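Local atomic coordinates of competence protein ComEA-related protein (Thermus thermophilus, PDB entry 2DUY), a protein that is of unknown function but carries helix-hairpin-helix motifs related to those of competence protein ComEA and probably binds DNA. Residues Arg42-Glu45 and Gly46-Tyr49. Numbering follows the deposited sequence.
Sequences RIVE and GRPY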
ATOM      1  N   ARG A  42      -8.612  -0.874   3.947  1.00 15.42           N
ATOM      2  CA  ARG A  42      -9.046   0.342   3.256  1.00 14.62           C
ATOM      3  C   ARG A  42      -8.368   0.481   1.896  1.00 14.59           C
ATOM      4  O   ARG A  42      -8.958   0.996   0.951  1.00 14.74           O
ATOM      5  CB  ARG A  42      -8.734   1.580   4.100  1.00 16.56           C
ATOM      6  CG  ARG A  42      -9.535   1.655   5.389  1.00 19.30           C
ATOM      7  CD  ARG A  42      -9.051   2.782   6.278  1.00 20.17           C
ATOM      8  NE  ARG A  42      -9.884   2.922   7.468  1.00 22.06           N
ATOM      9  CZ  ARG A  42      -9.609   3.736   8.483  1.00 26.26           C
ATOM     10  NH1 ARG A  42      -8.509   4.487   8.456  1.00 26.10           N
ATOM     11  NH2 ARG A  42     -10.436   3.806   9.521  1.00 25.32           N
ATOM     12  N   ILE A  43      -7.122   0.041   1.798  1.00 15.13           N
ATOM     13  CA  ILE A  43      -6.419   0.125   0.525  1.00 14.47           C
ATOM     14  C   ILE A  43      -7.142  -0.764  -0.494  1.00 14.42           C
ATOM     15  O   ILE A  43      -7.405  -0.327  -1.604  1.00 15.33           O
ATOM     16  CB  ILE A  43      -4.939  -0.307   0.668  1.00 13.35           C
ATOM     17  CG1 ILE A  43      -4.178   0.772   1.447  1.00 14.88           C
ATOM     18  CG2 ILE A  43      -4.300  -0.522  -0.723  1.00 13.64           C
ATOM     19  CD1 ILE A  43      -2.747   0.395   1.800  1.00 13.72           C
ATOM     20  N   VAL A  44      -7.477  -1.997  -0.117  1.00 14.12           N
ATOM     21  CA  VAL A  44      -8.176  -2.893  -1.058  1.00 13.84           C
ATOM     22  C   VAL A  44      -9.516  -2.300  -1.467  1.00 13.73           C
ATOM     23  O   VAL A  44      -9.889  -2.313  -2.650  1.00 13.38           O
ATOM     24  CB  VAL A  44      -8.461  -4.293  -0.455  1.00 13.98           C
ATOM     25  CG1 VAL A  44      -9.269  -5.131  -1.461  1.00 14.05           C
ATOM     26  CG2 VAL A  44      -7.160  -4.996  -0.124  1.00 13.88           C
ATOM     27  N   GLU A  45     -10.242  -1.782  -0.484  1.00 15.43           N
ATOM     28  CA  GLU A  45     -11.553  -1.196  -0.734  1.00 15.53           C
ATOM     29  C   GLU A  45     -11.501   0.034  -1.631  1.00 17.05           C
ATOM     30  O   GLU A  45     -12.479   0.355  -2.309  1.00 16.51           O
ATOM     31  CB  GLU A  45     -12.232  -0.850   0.597  1.00 17.50           C
ATOM     32  CG  GLU A  45     -12.619  -2.087   1.407  1.00 20.05           C
ATOM     33  CD  GLU A  45     -13.401  -1.760   2.664  1.00 25.09           C
ATOM     34  OE1 GLU A  45     -14.018  -2.682   3.235  1.00 24.28           O
ATOM     35  OE2 GLU A  45     -13.399  -0.587   3.085  1.00 25.73           O
ATOM     36  N   GLY A  46     -10.358   0.716  -1.642  1.00 14.75           N
ATOM     37  CA  GLY A  46     -10.225   1.900  -2.468  1.00 15.79           C
ATOM     38  C   GLY A  46      -9.797   1.656  -3.910  1.00 14.58           C
ATOM     39  O   GLY A  46      -9.678   2.607  -4.683  1.00 16.67           O
ATOM     40  N   ARG A  47      -9.579   0.398  -4.280  1.00 12.78           N
ATOM     41  CA  ARG A  47      -9.154   0.053  -5.640  1.00 11.73           C
ATOM     42  C   ARG A  47     -10.202   0.436  -6.677  1.00 11.79           C
ATOM     43  O   ARG A  47     -11.393   0.432  -6.377  1.00 14.53           O
ATOM     44  CB  ARG A  47      -8.874  -1.448  -5.735  1.00 11.35           C
ATOM     45  CG  ARG A  47      -7.607  -1.847  -4.997  1.00  9.19           C
ATOM     46  CD  ARG A  47      -7.427  -3.350  -4.855  1.00 12.73           C
ATOM     47  NE  ARG A  47      -6.130  -3.597  -4.225  1.00 13.33           N
ATOM     48  CZ  ARG A  47      -5.696  -4.774  -3.786  1.00 13.62           C
ATOM     49  NH1 ARG A  47      -6.458  -5.861  -3.888  1.00 13.54           N
ATOM     50  NH2 ARG A  47      -4.480  -4.857  -3.251  1.00 15.34           N
ATOM     51  N   PRO A  48      -9.781   0.733  -7.913  1.00 12.47           N
ATOM     52  CA  PRO A  48      -8.407   0.736  -8.416  1.00 11.84           C
ATOM     53  C   PRO A  48      -7.662   2.050  -8.212  1.00 13.36           C
ATOM     54  O   PRO A  48      -8.274   3.098  -8.004  1.00 13.69           O
ATOM     55  CB  PRO A  48      -8.591   0.439  -9.901  1.00 13.22           C
ATOM     56  CG  PRO A  48      -9.817   1.227 -10.217  1.00 14.99           C
ATOM     57  CD  PRO A  48     -10.736   0.941  -9.024  1.00 13.62           C
ATOM     58  N   TYR A  49      -6.338   1.964  -8.284  1.00 11.65           N
ATOM     59  CA  TYR A  49      -5.446   3.116  -8.178  1.00 13.05           C
ATOM     60  C   TYR A  49      -4.811   3.303  -9.556  1.00 14.72           C
ATOM     61  O   TYR A  49      -4.329   2.333 -10.147  1.00 17.60           O
ATOM     62  CB  TYR A  49      -4.342   2.853  -7.142  1.00 12.01           C
ATOM     63  CG  TYR A  49      -4.893   2.633  -5.754  1.00 12.05           C
ATOM     64  CD1 TYR A  49      -5.153   1.349  -5.274  1.00 14.84           C
ATOM     65  CD2 TYR A  49      -5.253   3.716  -4.958  1.00 13.39           C
ATOM     66  CE1 TYR A  49      -5.763   1.162  -4.040  1.00 11.32           C
ATOM     67  CE2 TYR A  49      -5.863   3.540  -3.732  1.00 12.21           C
ATOM     68  CZ  TYR A  49      -6.118   2.261  -3.278  1.00 12.86           C
ATOM     69  OH  TYR A  49      -6.743   2.097  -2.071  1.00 13.27           O
TER
HETATM   70  O   HOH W   1     -12.970  -1.149  -4.801  1.00 25.13           O
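Tyr49 reaches back to the last turn of helix 37-45, where its OH donates a 2.6 Å hydrogen bond to Ile43 O, in the carbonyl plane and on a lone pair. The methyl Ile43 CG2 lies 4.0 Å from Tyr49 CE1, the two side chains crossing at about a right angle. Gly46 N closes the turn, bonded to Arg42 O at 3.0 Å and weakly to Ile43 O. A CB on Gly46 would run into the phenol oxygen. Arg47 N bonds to Val44 O at 3.2 Å, with a nearly straight N-H...O angle (163°) but from above the carbonyl plane. With CG beside its own backbone N (chi1 -71°) and the chain extended to NE, Arg47 runs back over Val44, whose CG2 meets one guanidinium face near its rim. NE and NH2 of Arg47 bond to Leu21 O and Ala24 O, so an alanine here would probably leave these carbonyls without their donors and uncover Val44. After the cis Arg47-Pro48 peptide, Tyr49 N is held by Asn22 OD1. Within the helix-hairpin-helix region, this helix end packs on helix 26-29 through Leu29, while the Arg47 and Tyr49 bonds tie it to the loop after strand 19-20.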